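ATP synthase epsilon chain (Caldalkalibacillus thermarum TA2.A1, PDB 5IK2) is a subunit of the F1 sector of ATP synthase, binds ATP, and probably takes part in making ATP from ADP at the expense of a proton gradient. Local coordinates at residues Leu45-Val50 with Ala120-Glu125; Pro49-Gln54 with Glu58-Val63; Gly65-Val70 with Asn76-Thr81; Glu86-Glu91 with Glu125-Val130. The protein carries 2 engineered substitutions. All blocks are in the same frame, centred on the assembly; numbering follows the deposited sequence.

Two hairpins and two helix contacts describe how the beta-sandwich and the C-terminal helical pair fit together. Contacts 2 and 3, their centres about 13 Å apart, lie in the same sheet and follow each other along the chain, strand 57-64 leading into strand 66-70. Contact 1 meets helix 114-133 through Thr47, just before strand 48-54, whose residues Pro49 and Val50 its segment shares with contact 2. Contact 4 meets that same helix one turn further on, its centre about 10 Å from that of contact 1. Helix 114-133 thus lies between the Pro49, Leu60 and Ala62 face of the sandwich and the chain leading into helix 90-104, and carries the ATP-binding residues Arg123 and Arg127.

Contact 1: residues Leu45-Val50 with Ala120-Glu125; sequences LKTAPV and ALERAE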
loop_
_atom_site.group_PDB
_atom_site.type_symbol
_atom_site.label_atom_id
_atom_site.label_comp_id
_atom_site.label_asym_id
_atom_site.label_seq_id
_atom_site.Cartn_x
_atom_site.Cartn_y
_atom_site.Cartn_z
ATOM N N LEU H 45 11.558 43.705 -55.675
ATOM C CA LEU H 45 12.849 43.097 -55.981
ATOM C C LEU H 45 12.639 41.709 -56.559
ATOM O O LEU H 45 11.690 41.013 -56.192
ATOM C CB LEU H 45 13.701 42.981 -54.715
ATOM C CG LEU H 45 14.074 44.269 -53.980
ATOM C CD1 LEU H 45 14.803 43.932 -52.687
ATOM C CD2 LEU H 45 14.926 45.173 -54.857
ATOM N N LYS H 46 13.528 41.316 -57.469
ATOM C CA LYS H 46 13.599 39.934 -57.934
ATOM C C LYS H 46 14.220 39.082 -56.838
ATOM O O LYS H 46 14.961 39.593 -55.994
ATOM C CB LYS H 46 14.449 39.821 -59.202
ATOM C CG LYS H 46 13.873 40.536 -60.413
ATOM C CD LYS H 46 14.800 40.412 -61.612
ATOM C CE LYS H 46 14.226 41.120 -62.830
ATOM N NZ LYS H 46 15.112 41.004 -64.022
ATOM N N THR H 47 13.909 37.788 -56.850
ATOM C CA THR H 47 14.542 36.836 -55.945
ATOM C C THR H 47 16.016 36.748 -56.333
ATOM O O THR H 47 16.359 36.180 -57.372
ATOM C CB THR H 47 13.864 35.452 -56.006
ATOM O OG1 THR H 47 12.514 35.568 -55.540
ATOM C CG2 THR H 47 14.601 34.429 -55.143
ATOM N N ALA H 48 16.870 37.346 -55.502
ATOM C CA ALA H 48 18.299 37.475 -55.792
ATOM C C ALA H 48 19.087 37.836 -54.525
ATOM O O ALA H 48 18.484 38.177 -53.501
ATOM C CB ALA H 48 18.508 38.534 -56.866
ATOM N N PRO H 49 20.435 37.747 -54.578
ATOM C CA PRO H 49 21.233 38.213 -53.438
ATOM C C PRO H 49 21.230 39.737 -53.296
ATOM O O PRO H 49 21.337 40.443 -54.299
ATOM C CB PRO H 49 22.652 37.716 -53.765
ATOM C CG PRO H 49 22.477 36.667 -54.806
ATOM C CD PRO H 49 21.275 37.085 -55.591
ATOM N N VAL H 50 21.092 40.222 -52.062
ATOM C CA VAL H 50 21.248 41.644 -51.741
ATOM C C VAL H 50 22.653 41.836 -51.174
ATOM O O VAL H 50 22.975 41.280 -50.123
ATOM C CB VAL H 50 20.195 42.124 -50.716
ATOM C CG1 VAL H 50 20.415 43.593 -50.353
ATOM C CG2 VAL H 50 18.785 41.911 -51.258
ATOM N N ALA H 120 9.779 29.160 -56.145
ATOM C CA ALA H 120 10.413 28.261 -55.167
ATOM C C ALA H 120 11.790 27.760 -55.630
ATOM O O ALA H 120 12.687 27.565 -54.808
ATOM C CB ALA H 120 9.499 27.084 -54.855
ATOM N N LEU H 121 11.943 27.547 -56.939
ATOM C CA LEU H 121 13.243 27.211 -57.538
ATOM C C LEU H 121 14.236 28.373 -57.417
ATOM O O LEU H 121 15.407 28.158 -57.097
ATOM C CB LEU H 121 13.073 26.817 -59.014
ATOM C CG LEU H 121 14.328 26.515 -59.843
ATOM C CD1 LEU H 121 15.162 25.414 -59.203
ATOM C CD2 LEU H 121 13.940 26.140 -61.266
ATOM N N GLU H 122 13.764 29.591 -57.682
ATOM C CA GLU H 122 14.582 30.804 -57.535
ATOM C C GLU H 122 15.019 31.051 -56.088
ATOM O O GLU H 122 16.140 31.504 -55.851
ATOM C CB GLU H 122 13.836 32.032 -58.071
ATOM C CG GLU H 122 13.780 32.094 -59.589
ATOM C CD GLU H 122 12.839 33.163 -60.119
ATOM O OE1 GLU H 122 12.369 34.014 -59.333
ATOM O OE2 GLU H 122 12.575 33.154 -61.338
ATOM N N ARG H 123 14.129 30.762 -55.137
ATOM C CA ARG H 123 14.448 30.835 -53.706
ATOM C C ARG H 123 15.575 29.870 -53.334
ATOM O O ARG H 123 16.472 30.228 -52.569
ATOM C CB ARG H 123 13.205 30.524 -52.864
ATOM C CG ARG H 123 13.387 30.677 -51.361
ATOM C CD ARG H 123 12.156 30.207 -50.604
ATOM N NE ARG H 123 10.990 31.056 -50.854
ATOM C CZ ARG H 123 9.774 30.857 -50.340
ATOM N NH1 ARG H 123 9.531 29.826 -49.528
ATOM N NH2 ARG H 123 8.786 31.699 -50.637
ATOM N N ALA H 124 15.516 28.655 -53.879
ATOM C CA ALA H 124 16.512 27.617 -53.604
ATOM C C ALA H 124 17.885 27.942 -54.191
ATOM O O ALA H 124 18.897 27.794 -53.504
ATOM C CB ALA H 124 16.029 26.270 -54.122
ATOM N N GLU H 125 17.915 28.376 -55.450
ATOM C CA GLU H 125 19.177 28.695 -56.139
ATOM C C GLU H 125 19.894 29.915 -55.545
ATOM O O GLU H 125 21.123 29.921 -55.445
ATOM C CB GLU H 125 18.951 28.886 -57.645
ATOM C CG GLU H 125 18.612 27.590 -58.370
ATOM C CD GLU H 125 18.475 27.757 -59.875
ATOM O OE1 GLU H 125 17.879 28.762 -60.324
ATOM O OE2 GLU H 125 18.955 26.869 -60.612
#
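Glu122 and Arg123, successive residues on helix 114-133, are the ones that meet Thr47, just before strand 48-54 begins; the closest pair of alpha carbons, those of Thr47 and Glu122, is 6.2 Å apart. At Glu122 the backbone is touched first: Thr47 CG2 lies 3.4 Å from Glu122 O. The methyl also packs against the start of the side chain, with Thr47 CG2 3.9 Å from Glu122 CB. Thr47 turns CG2 anti to its backbone N, its hydroxyl lying beside that N (chi1 -64°), and this sends the methyl rather than OG1 at the helix. Glu122 then runs on extended past CG, and its OE1 comes within 3.9 Å of Thr47 CB. Its separation from the hydroxyl, 4.1 Å between Glu122 OE1 and Thr47 OG1, is too long for a hydrogen bond, and the contact is one of packing, burying 117 Å² in all. At Arg123 the same methyl comes near the backbone, with Thr47 CG2 3.7 Å from Arg123 N. Arg123 points its CB away from Thr47, and its NE makes a weak hydrogen bond to Ser64 OG; it is one of the ATP-binding residues, although no nucleotide is bound to this chain. Flanking this point, Ala120 and Leu121 pack on helix 90-104, while Thr47 and Pro49 lie against Val126 and Ala48 pairs with Val63 of strand 57-64.

Contact 2: residues Pro49-Gln54 with Glu58-Val63; sequences PVRIKQ and ETLIAV
The antiparallel beta hairpin of strands 48-54 and 57-64 forms this part of the beta-sandwich. The strand axes approach to 4.5 Å, with their directions 155° apart. Val50 with Ile61 and Ile52 with Thr59 are hydrogen-bonded pairs, each closed by two backbone bonds; Val50 N to Ile61 O is 2.9 Å and nearly straight at 175°. In the non-hydrogen-bonded pair between them, Arg51 with Leu60, CA-H groups come near carbonyls, Arg51 CA being 3.5 Å from Thr59 O.

On one face Val50 CG2, set beside its own backbone N, crosses Val63 and meets its CG2 at 3.4 Å, while the delta methyls Ile52 CD1 and Ile61 CD1 come to 3.5 Å; Ile8 of strand 4-9 packs on Val50, Ile52 and Ile61. On the other face Leu60 lies alongside Arg51, its CD2 3.6 Å from Arg51 CB and at the edge of the guanidinium. Here too Glu58 runs between two basic side chains that point the same way as it does, touching carbons rather than charged nitrogens: its OE1 is 3.2 Å from Arg51 CD and its OE2 3.3 Å from Lys53 CE. The charges are therefore near but unbridged, their attraction probably modest. At the turn end of the hairpin a water lies within hydrogen-bonding distance of Ile52 O, Gln54 OE1 and Thr59 OG1, though it cannot donate to every acceptor in range. With strand 19-26 pairing beyond strand 48-54, alternate side chains face the apolar interior (Val50, Ile52, Ile61) and helix 114-133 (Pro49, Leu60, Ala62), as in a sandwich strand pair.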
loop_
_atom_site.group_PDB
_atom_site.type_symbol
_atom_site.label_atom_id
_atom_site.label_comp_id
_atom_site.label_asym_id
_atom_site.label_seq_id
_atom_site.Cartn_x
_atom_site.Cartn_y
_atom_site.Cartn_z
ATOM N N PRO H 49 20.435 37.747 -54.578
ATOM C CA PRO H 49 21.233 38.213 -53.438
ATOM C C PRO H 49 21.230 39.737 -53.296
ATOM O O PRO H 49 21.337 40.443 -54.299
ATOM C CB PRO H 49 22.652 37.716 -53.765
ATOM C CG PRO H 49 22.477 36.667 -54.806
ATOM C CD PRO H 49 21.275 37.085 -55.591
ATOM N N VAL H 50 21.092 40.222 -52.062
ATOM C CA VAL H 50 21.248 41.644 -51.741
ATOM C C VAL H 50 22.653 41.836 -51.174
ATOM O O VAL H 50 22.975 41.280 -50.123
ATOM C CB VAL H 50 20.195 42.124 -50.716
ATOM C CG1 VAL H 50 20.415 43.593 -50.353
ATOM C CG2 VAL H 50 18.785 41.911 -51.258
ATOM N N ARG H 51 23.477 42.614 -51.872
ATOM C CA ARG H 51 24.877 42.825 -51.495
ATOM C C ARG H 51 25.047 44.171 -50.786
ATOM O O ARG H 51 24.714 45.219 -51.348
ATOM C CB ARG H 51 25.772 42.728 -52.737
ATOM C CG ARG H 51 27.239 43.087 -52.518
ATOM C CD ARG H 51 28.166 42.361 -53.487
ATOM N NE ARG H 51 27.597 42.213 -54.830
ATOM C CZ ARG H 51 27.562 43.157 -55.775
ATOM N NH1 ARG H 51 28.068 44.374 -55.565
ATOM N NH2 ARG H 51 27.008 42.879 -56.954
ATOM N N ILE H 52 25.556 44.122 -49.552
ATOM C CA ILE H 52 25.802 45.310 -48.731
ATOM C C ILE H 52 27.308 45.489 -48.553
ATOM O O ILE H 52 27.972 44.604 -48.013
ATOM C CB ILE H 52 25.144 45.191 -47.334
ATOM C CG1 ILE H 52 23.641 44.913 -47.466
ATOM C CG2 ILE H 52 25.374 46.464 -46.520
ATOM C CD1 ILE H 52 22.950 44.618 -46.151
ATOM N N LYS H 53 27.831 46.631 -49.003
ATOM C CA LYS H 53 29.239 46.993 -48.806
ATOM C C LYS H 53 29.376 47.927 -47.608
ATOM O O LYS H 53 28.799 49.016 -47.596
ATOM C CB LYS H 53 29.811 47.684 -50.047
ATOM C CG LYS H 53 30.114 46.746 -51.201
ATOM C CD LYS H 53 30.471 47.525 -52.457
ATOM C CE LYS H 53 30.705 46.601 -53.639
ATOM N NZ LYS H 53 30.656 47.342 -54.930
ATOM N N GLN H 54 30.128 47.480 -46.604
ATOM C CA GLN H 54 30.532 48.310 -45.474
ATOM C C GLN H 54 32.047 48.449 -45.539
ATOM O O GLN H 54 32.778 47.727 -44.862
ATOM C CB GLN H 54 30.086 47.676 -44.154
ATOM C CG GLN H 54 28.577 47.693 -43.957
ATOM C CD GLN H 54 28.125 46.932 -42.726
ATOM O OE1 GLN H 54 28.523 45.789 -42.506
ATOM N NE2 GLN H 54 27.274 47.559 -41.923
ATOM N N GLU H 58 32.062 42.911 -47.472
ATOM C CA GLU H 58 30.859 42.644 -48.273
ATOM C C GLU H 58 30.030 41.549 -47.605
ATOM O O GLU H 58 30.586 40.578 -47.089
ATOM C CB GLU H 58 31.225 42.212 -49.695
ATOM C CG GLU H 58 31.356 43.362 -50.681
ATOM C CD GLU H 58 31.570 42.907 -52.117
ATOM O OE1 GLU H 58 31.157 41.778 -52.472
ATOM O OE2 GLU H 58 32.147 43.690 -52.901
ATOM N N THR H 59 28.707 41.713 -47.634
ATOM C CA THR H 59 27.768 40.744 -47.058
ATOM C C THR H 59 26.630 40.481 -48.047
ATOM O O THR H 59 25.938 41.414 -48.456
ATOM C CB THR H 59 27.177 41.258 -45.728
ATOM O OG1 THR H 59 28.232 41.717 -44.875
ATOM C CG2 THR H 59 26.395 40.160 -45.011
ATOM N N LEU H 60 26.454 39.214 -48.429
ATOM C CA LEU H 60 25.333 38.788 -49.273
ATOM C C LEU H 60 24.210 38.237 -48.398
ATOM O O LEU H 60 24.462 37.419 -47.515
ATOM C CB LEU H 60 25.777 37.705 -50.261
ATOM C CG LEU H 60 26.908 38.042 -51.239
ATOM C CD1 LEU H 60 27.204 36.843 -52.126
ATOM C CD2 LEU H 60 26.575 39.256 -52.092
ATOM N N ILE H 61 22.982 38.698 -48.645
ATOM C CA ILE H 61 21.779 38.167 -48.001
ATOM C C ILE H 61 20.889 37.581 -49.096
ATOM O O ILE H 61 20.530 38.281 -50.043
ATOM C CB ILE H 61 20.993 39.258 -47.233
ATOM C CG1 ILE H 61 21.901 39.979 -46.221
ATOM C CG2 ILE H 61 19.780 38.657 -46.527
ATOM C CD1 ILE H 61 22.606 41.205 -46.765
ATOM N N ALA H 62 20.542 36.302 -48.964
ATOM C CA ALA H 62 19.636 35.635 -49.904
ATOM C C ALA H 62 18.210 36.108 -49.644
ATOM O O ALA H 62 17.637 35.770 -48.616
ATOM C CB ALA H 62 19.730 34.121 -49.751
ATOM N N VAL H 63 17.654 36.893 -50.569
ATOM C CA VAL H 63 16.309 37.470 -50.426
ATOM C C VAL H 63 15.376 36.945 -51.521
ATOM O O VAL H 63 15.750 36.914 -52.696
ATOM C CB VAL H 63 16.355 39.018 -50.481
ATOM C CG1 VAL H 63 14.950 39.619 -50.441
ATOM C CG2 VAL H 63 17.209 39.560 -49.340
HETATM O O HOH W 1 29.062 44.367 -45.086
#

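Contact 3: residues Gly65-Val70 with Asn76-Thr81; sequences GGFLEV and NILADT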
loop_
_atom_site.group_PDB
_atom_site.type_symbol
_atom_site.label_atom_id
_atom_site.label_comp_id
_atom_site.label_asym_id
_atom_site.label_seq_id
_atom_site.Cartn_x
_atom_site.Cartn_y
_atom_site.Cartn_z
ATOM N N GLY H 65 10.992 37.116 -52.649
ATOM C CA GLY H 65 9.652 37.653 -52.430
ATOM C C GLY H 65 9.643 38.911 -51.584
ATOM O O GLY H 65 8.886 39.000 -50.615
ATOM N N GLY H 66 10.482 39.879 -51.953
ATOM C CA GLY H 66 10.624 41.127 -51.197
ATOM C C GLY H 66 10.536 42.390 -52.026
ATOM O O GLY H 66 10.512 42.338 -53.256
ATOM N N PHE H 67 10.472 43.525 -51.330
ATOM C CA PHE H 67 10.469 44.846 -51.963
ATOM C C PHE H 67 11.333 45.840 -51.183
ATOM O O PHE H 67 11.517 45.705 -49.969
ATOM C CB PHE H 67 9.035 45.378 -52.125
ATOM C CG PHE H 67 8.383 45.808 -50.837
ATOM C CD1 PHE H 67 7.792 44.871 -49.992
ATOM C CD2 PHE H 67 8.337 47.156 -50.476
ATOM C CE1 PHE H 67 7.183 45.266 -48.805
ATOM C CE2 PHE H 67 7.730 47.555 -49.292
ATOM C CZ PHE H 67 7.150 46.610 -48.456
ATOM N N LEU H 68 11.845 46.834 -51.906
ATOM C CA LEU H 68 12.730 47.862 -51.360
ATOM C C LEU H 68 11.921 49.106 -51.015
ATOM O O LEU H 68 10.981 49.443 -51.730
ATOM C CB LEU H 68 13.799 48.213 -52.400
ATOM C CG LEU H 68 14.873 49.248 -52.059
ATOM C CD1 LEU H 68 15.750 48.779 -50.909
ATOM C CD2 LEU H 68 15.716 49.522 -53.293
ATOM N N GLU H 69 12.277 49.771 -49.916
ATOM C CA GLU H 69 11.704 51.075 -49.558
ATOM C C GLU H 69 12.821 52.029 -49.135
ATOM O O GLU H 69 13.394 51.889 -48.052
ATOM C CB GLU H 69 10.668 50.944 -48.438
ATOM C CG GLU H 69 9.843 52.218 -48.222
ATOM C CD GLU H 69 9.671 52.632 -46.767
ATOM O OE1 GLU H 69 10.387 52.121 -45.880
ATOM O OE2 GLU H 69 8.813 53.498 -46.506
ATOM N N VAL H 70 13.114 53.000 -49.998
ATOM C CA VAL H 70 14.205 53.946 -49.787
ATOM C C VAL H 70 13.678 55.270 -49.239
ATOM O O VAL H 70 12.641 55.763 -49.678
ATOM C CB VAL H 70 14.960 54.229 -51.105
ATOM C CG1 VAL H 70 16.203 55.078 -50.842
ATOM C CG2 VAL H 70 15.328 52.925 -51.805
ATOM N N ASN H 76 14.860 50.354 -46.119
ATOM C CA ASN H 76 14.181 49.137 -45.656
ATOM C C ASN H 76 14.010 48.123 -46.784
ATOM O O ASN H 76 13.722 48.494 -47.924
ATOM C CB ASN H 76 12.805 49.483 -45.080
ATOM C CG ASN H 76 12.891 50.261 -43.782
ATOM O OD1 ASN H 76 13.742 49.990 -42.934
ATOM N ND2 ASN H 76 11.997 51.229 -43.613
ATOM N N ILE H 77 14.203 46.847 -46.454
ATOM C CA ILE H 77 13.875 45.731 -47.344
ATOM C C ILE H 77 13.023 44.735 -46.556
ATOM O O ILE H 77 13.515 44.090 -45.631
ATOM C CB ILE H 77 15.144 45.047 -47.912
ATOM C CG1 ILE H 77 15.831 45.970 -48.925
ATOM C CG2 ILE H 77 14.803 43.712 -48.580
ATOM C CD1 ILE H 77 17.228 45.543 -49.318
ATOM N N LEU H 78 11.747 44.634 -46.929
ATOM C CA LEU H 78 10.814 43.662 -46.355
ATOM C C LEU H 78 10.652 42.513 -47.350
ATOM O O LEU H 78 10.380 42.756 -48.526
ATOM C CB LEU H 78 9.457 44.321 -46.073
ATOM C CG LEU H 78 9.352 45.183 -44.808
ATOM C CD1 LEU H 78 10.183 46.456 -44.911
ATOM C CD2 LEU H 78 7.898 45.526 -44.522
ATOM N N ALA H 79 10.820 41.274 -46.881
ATOM C CA ALA H 79 10.787 40.089 -47.752
ATOM C C ALA H 79 10.236 38.849 -47.054
ATOM O O ALA H 79 10.249 38.766 -45.831
ATOM C CB ALA H 79 12.180 39.803 -48.289
ATOM N N ASP H 80 9.765 37.888 -47.850
ATOM C CA ASP H 80 9.235 36.616 -47.333
ATOM C C ASP H 80 10.309 35.864 -46.558
ATOM O O ASP H 80 10.078 35.418 -45.434
ATOM C CB ASP H 80 8.732 35.710 -48.469
ATOM C CG ASP H 80 7.525 36.278 -49.205
ATOM O OD1 ASP H 80 6.927 37.275 -48.749
ATOM O OD2 ASP H 80 7.170 35.707 -50.256
ATOM N N THR H 81 11.479 35.726 -47.180
ATOM C CA THR H 81 12.636 35.099 -46.554
ATOM C C THR H 81 13.894 35.929 -46.801
ATOM O O THR H 81 14.061 36.519 -47.870
ATOM C CB THR H 81 12.858 33.672 -47.085
ATOM O OG1 THR H 81 12.945 33.698 -48.513
ATOM C CG2 THR H 81 11.714 32.765 -46.673
#
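The antiparallel hairpin of strands 66-70 and 74-79 ends beside the ATP site, where Thr81 follows its second strand, and is largely buried, partly by a chain of another protein. At its far end Glu69 and Asn76 lie side by side. Asn76 ND2 donates to Glu69 OE1 over 2.9 Å at 164°, with the acceptor close to the amide plane and the carboxylate and amide only 18° apart. Glu69 swings its CG anti to the backbone N (chi1 -168°) and bends at chi2, bringing OE1 to that amide. OE1 also has long, weak ion pairs with Arg71 and with a basic side chain of the other protein chain, whose aromatic side chain makes a weak hydrogen bond with OE2. With an alanine here, Asn76 ND2 would probably be left without this acceptor, the amide then held through OD1 by its hydrogen bond to Lys74 NZ.

Two backbone bonds accompany this pair, Glu69 N to Asn76 O being 2.8 Å, and the next hydrogen-bonded pair, Phe67 with Leu78, follows the same antiparallel pattern. Phe67 places CG between its backbone N and carbonyl carbon, which brings CE1 to 3.7 Å from Leu78 CB. On the other face Leu68 CD1 crosses to Ile77 CG1 at 3.4 Å. Gly66 CA lies 3.6 Å from Ala79 CB, the two strands close together here. Past Ala79 the chain corners into a classic beta bulge, Asp80 and Thr81 both facing Ser64. Asp80 N reaches Gly65 O at 3.1 Å, from well above the carbonyl plane, while Asp80 OD2 is hydrogen-bonded to a polar side chain of the other protein chain.

Contact 4: residues Glu86-Glu91 with Glu125-Val130; sequences EEIAVE and EVRLQV. Engineered in segment 86-91: Ala89 (natural residue Asp).
Ile88 holds CG1 beside its backbone N (chi1 -69°) and runs on extended to CD1 (chi2 162°), which aims that methyl at helix 114-133, while CG2, anti to the N, faces Arg127. The contact belongs to the C-terminal helical hairpin of the epsilon subunit, where the chain entering helix 90-104 packs against the second helix, 114-133. Ile88 CD1 lies 3.5 Å from Arg127 O and 4.0 Å from Val130 CG1, meeting the valine at about a right angle; Ile88 CG2 sits 3.9 Å from Arg127 CB. An alanine in place of Ile88 would probably lose both methyl contacts and open a gap against Val130 and the Arg127 backbone. The Arg127 chain is extended from CG to NE, and its NH2 forms a salt bridge with Glu83 OE2; both residues bind ATP in this protein, though none is bound to this chain. Ala89, an engineered replacement of the natural aspartate at another ATP-binding position, occupies the N-cap of helix 90-104. One residue on, the packing is looser: Leu128 CD2 approaches Val90 O at 4.0 Å and Val90 CG1 at 4.3 Å.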
loop_
_atom_site.group_PDB
_atom_site.type_symbol
_atom_site.label_atom_id
_atom_site.label_comp_id
_atom_site.label_asym_id
_atom_site.label_seq_id
_atom_site.Cartn_x
_atom_site.Cartn_y
_atom_site.Cartn_z
ATOM N N GLU H 86 25.647 31.999 -43.193
ATOM C CA GLU H 86 25.765 31.058 -42.066
ATOM C C GLU H 86 24.450 30.404 -41.605
ATOM O O GLU H 86 24.479 29.311 -41.036
ATOM C CB GLU H 86 26.471 31.715 -40.859
ATOM C CG GLU H 86 25.722 32.863 -40.167
ATOM C CD GLU H 86 26.183 34.255 -40.586
ATOM O OE1 GLU H 86 26.605 34.435 -41.752
ATOM O OE2 GLU H 86 26.108 35.178 -39.743
ATOM N N GLU H 87 23.314 31.062 -41.851
ATOM C CA GLU H 87 22.006 30.580 -41.370
ATOM C C GLU H 87 21.102 29.982 -42.473
ATOM O O GLU H 87 19.875 29.972 -42.336
ATOM C CB GLU H 87 21.292 31.695 -40.576
ATOM C CG GLU H 87 20.797 32.893 -41.387
ATOM C CD GLU H 87 20.493 34.126 -40.539
ATOM O OE1 GLU H 87 20.427 34.028 -39.294
ATOM O OE2 GLU H 87 20.317 35.211 -41.127
ATOM N N ILE H 88 21.719 29.454 -43.536
ATOM C CA ILE H 88 21.011 28.789 -44.638
ATOM C C ILE H 88 21.197 27.274 -44.523
ATOM O O ILE H 88 22.328 26.795 -44.409
ATOM C CB ILE H 88 21.540 29.266 -46.016
ATOM C CG1 ILE H 88 21.146 30.730 -46.258
ATOM C CG2 ILE H 88 21.008 28.394 -47.155
ATOM C CD1 ILE H 88 21.957 31.426 -47.332
ATOM N N ALA H 89 20.089 26.533 -44.566
ATOM C CA ALA H 89 20.130 25.066 -44.615
ATOM C C ALA H 89 20.467 24.612 -46.042
ATOM O O ALA H 89 19.618 24.673 -46.936
ATOM C CB ALA H 89 18.802 24.480 -44.155
ATOM N N VAL H 90 21.704 24.156 -46.242
ATOM C CA VAL H 90 22.244 23.897 -47.585
ATOM C C VAL H 90 21.625 22.654 -48.237
ATOM O O VAL H 90 21.244 22.700 -49.410
ATOM C CB VAL H 90 23.793 23.797 -47.563
ATOM C CG1 VAL H 90 24.353 23.391 -48.926
ATOM C CG2 VAL H 90 24.395 25.127 -47.123
ATOM N N GLU H 91 21.529 21.559 -47.483
ATOM C CA GLU H 91 20.936 20.312 -47.993
ATOM C C GLU H 91 19.445 20.447 -48.323
ATOM O O GLU H 91 18.968 19.838 -49.283
ATOM C CB GLU H 91 21.149 19.157 -47.002
ATOM C CG GLU H 91 22.603 18.738 -46.833
ATOM C CD GLU H 91 23.215 18.197 -48.115
ATOM O OE1 GLU H 91 22.650 17.239 -48.687
ATOM O OE2 GLU H 91 24.256 18.734 -48.551
ATOM N N GLU H 125 17.915 28.376 -55.450
ATOM C CA GLU H 125 19.177 28.695 -56.139
ATOM C C GLU H 125 19.894 29.915 -55.545
ATOM O O GLU H 125 21.123 29.921 -55.445
ATOM C CB GLU H 125 18.951 28.886 -57.645
ATOM C CG GLU H 125 18.612 27.590 -58.370
ATOM C CD GLU H 125 18.475 27.757 -59.875
ATOM O OE1 GLU H 125 17.879 28.762 -60.324
ATOM O OE2 GLU H 125 18.955 26.869 -60.612
ATOM N N VAL H 126 19.127 30.932 -55.153
ATOM C CA VAL H 126 19.683 32.123 -54.496
ATOM C C VAL H 126 20.252 31.785 -53.111
ATOM O O VAL H 126 21.287 32.330 -52.722
ATOM C CB VAL H 126 18.637 33.265 -54.417
ATOM C CG1 VAL H 126 19.090 34.397 -53.501
ATOM C CG2 VAL H 126 18.364 33.812 -55.810
ATOM N N ARG H 127 19.581 30.895 -52.378
ATOM C CA ARG H 127 20.104 30.376 -51.102
ATOM C C ARG H 127 21.440 29.636 -51.260
ATOM O O ARG H 127 22.310 29.734 -50.391
ATOM C CB ARG H 127 19.076 29.463 -50.415
ATOM C CG ARG H 127 17.997 30.218 -49.657
ATOM C CD ARG H 127 16.894 29.287 -49.190
ATOM N NE ARG H 127 15.932 29.959 -48.316
ATOM C CZ ARG H 127 14.812 29.410 -47.841
ATOM N NH1 ARG H 127 14.476 28.157 -48.147
ATOM N NH2 ARG H 127 14.013 30.122 -47.052
ATOM N N LEU H 128 21.591 28.903 -52.364
ATOM C CA LEU H 128 22.840 28.200 -52.679
ATOM C C LEU H 128 23.970 29.152 -53.091
ATOM O O LEU H 128 25.119 28.942 -52.703
ATOM C CB LEU H 128 22.609 27.146 -53.771
ATOM C CG LEU H 128 21.699 25.979 -53.360
ATOM C CD1 LEU H 128 21.115 25.280 -54.579
ATOM C CD2 LEU H 128 22.436 24.986 -52.471
ATOM N N GLN H 129 23.642 30.182 -53.875
ATOM C CA GLN H 129 24.614 31.222 -54.269
ATOM C C GLN H 129 25.227 31.946 -53.066
ATOM O O GLN H 129 26.443 32.141 -53.007
ATOM C CB GLN H 129 23.965 32.266 -55.190
ATOM C CG GLN H 129 23.728 31.813 -56.623
ATOM C CD GLN H 129 22.971 32.847 -57.445
ATOM O OE1 GLN H 129 23.205 34.052 -57.321
ATOM N NE2 GLN H 129 22.058 32.379 -58.293
ATOM N N VAL H 130 24.374 32.341 -52.122
ATOM C CA VAL H 130 24.803 33.066 -50.920
ATOM C C VAL H 130 25.539 32.142 -49.935
ATOM O O VAL H 130 26.420 32.598 -49.204
ATOM C CB VAL H 130 23.611 33.794 -50.246
ATOM C CG1 VAL H 130 24.023 34.460 -48.937
ATOM C CG2 VAL H 130 23.035 34.839 -51.197
#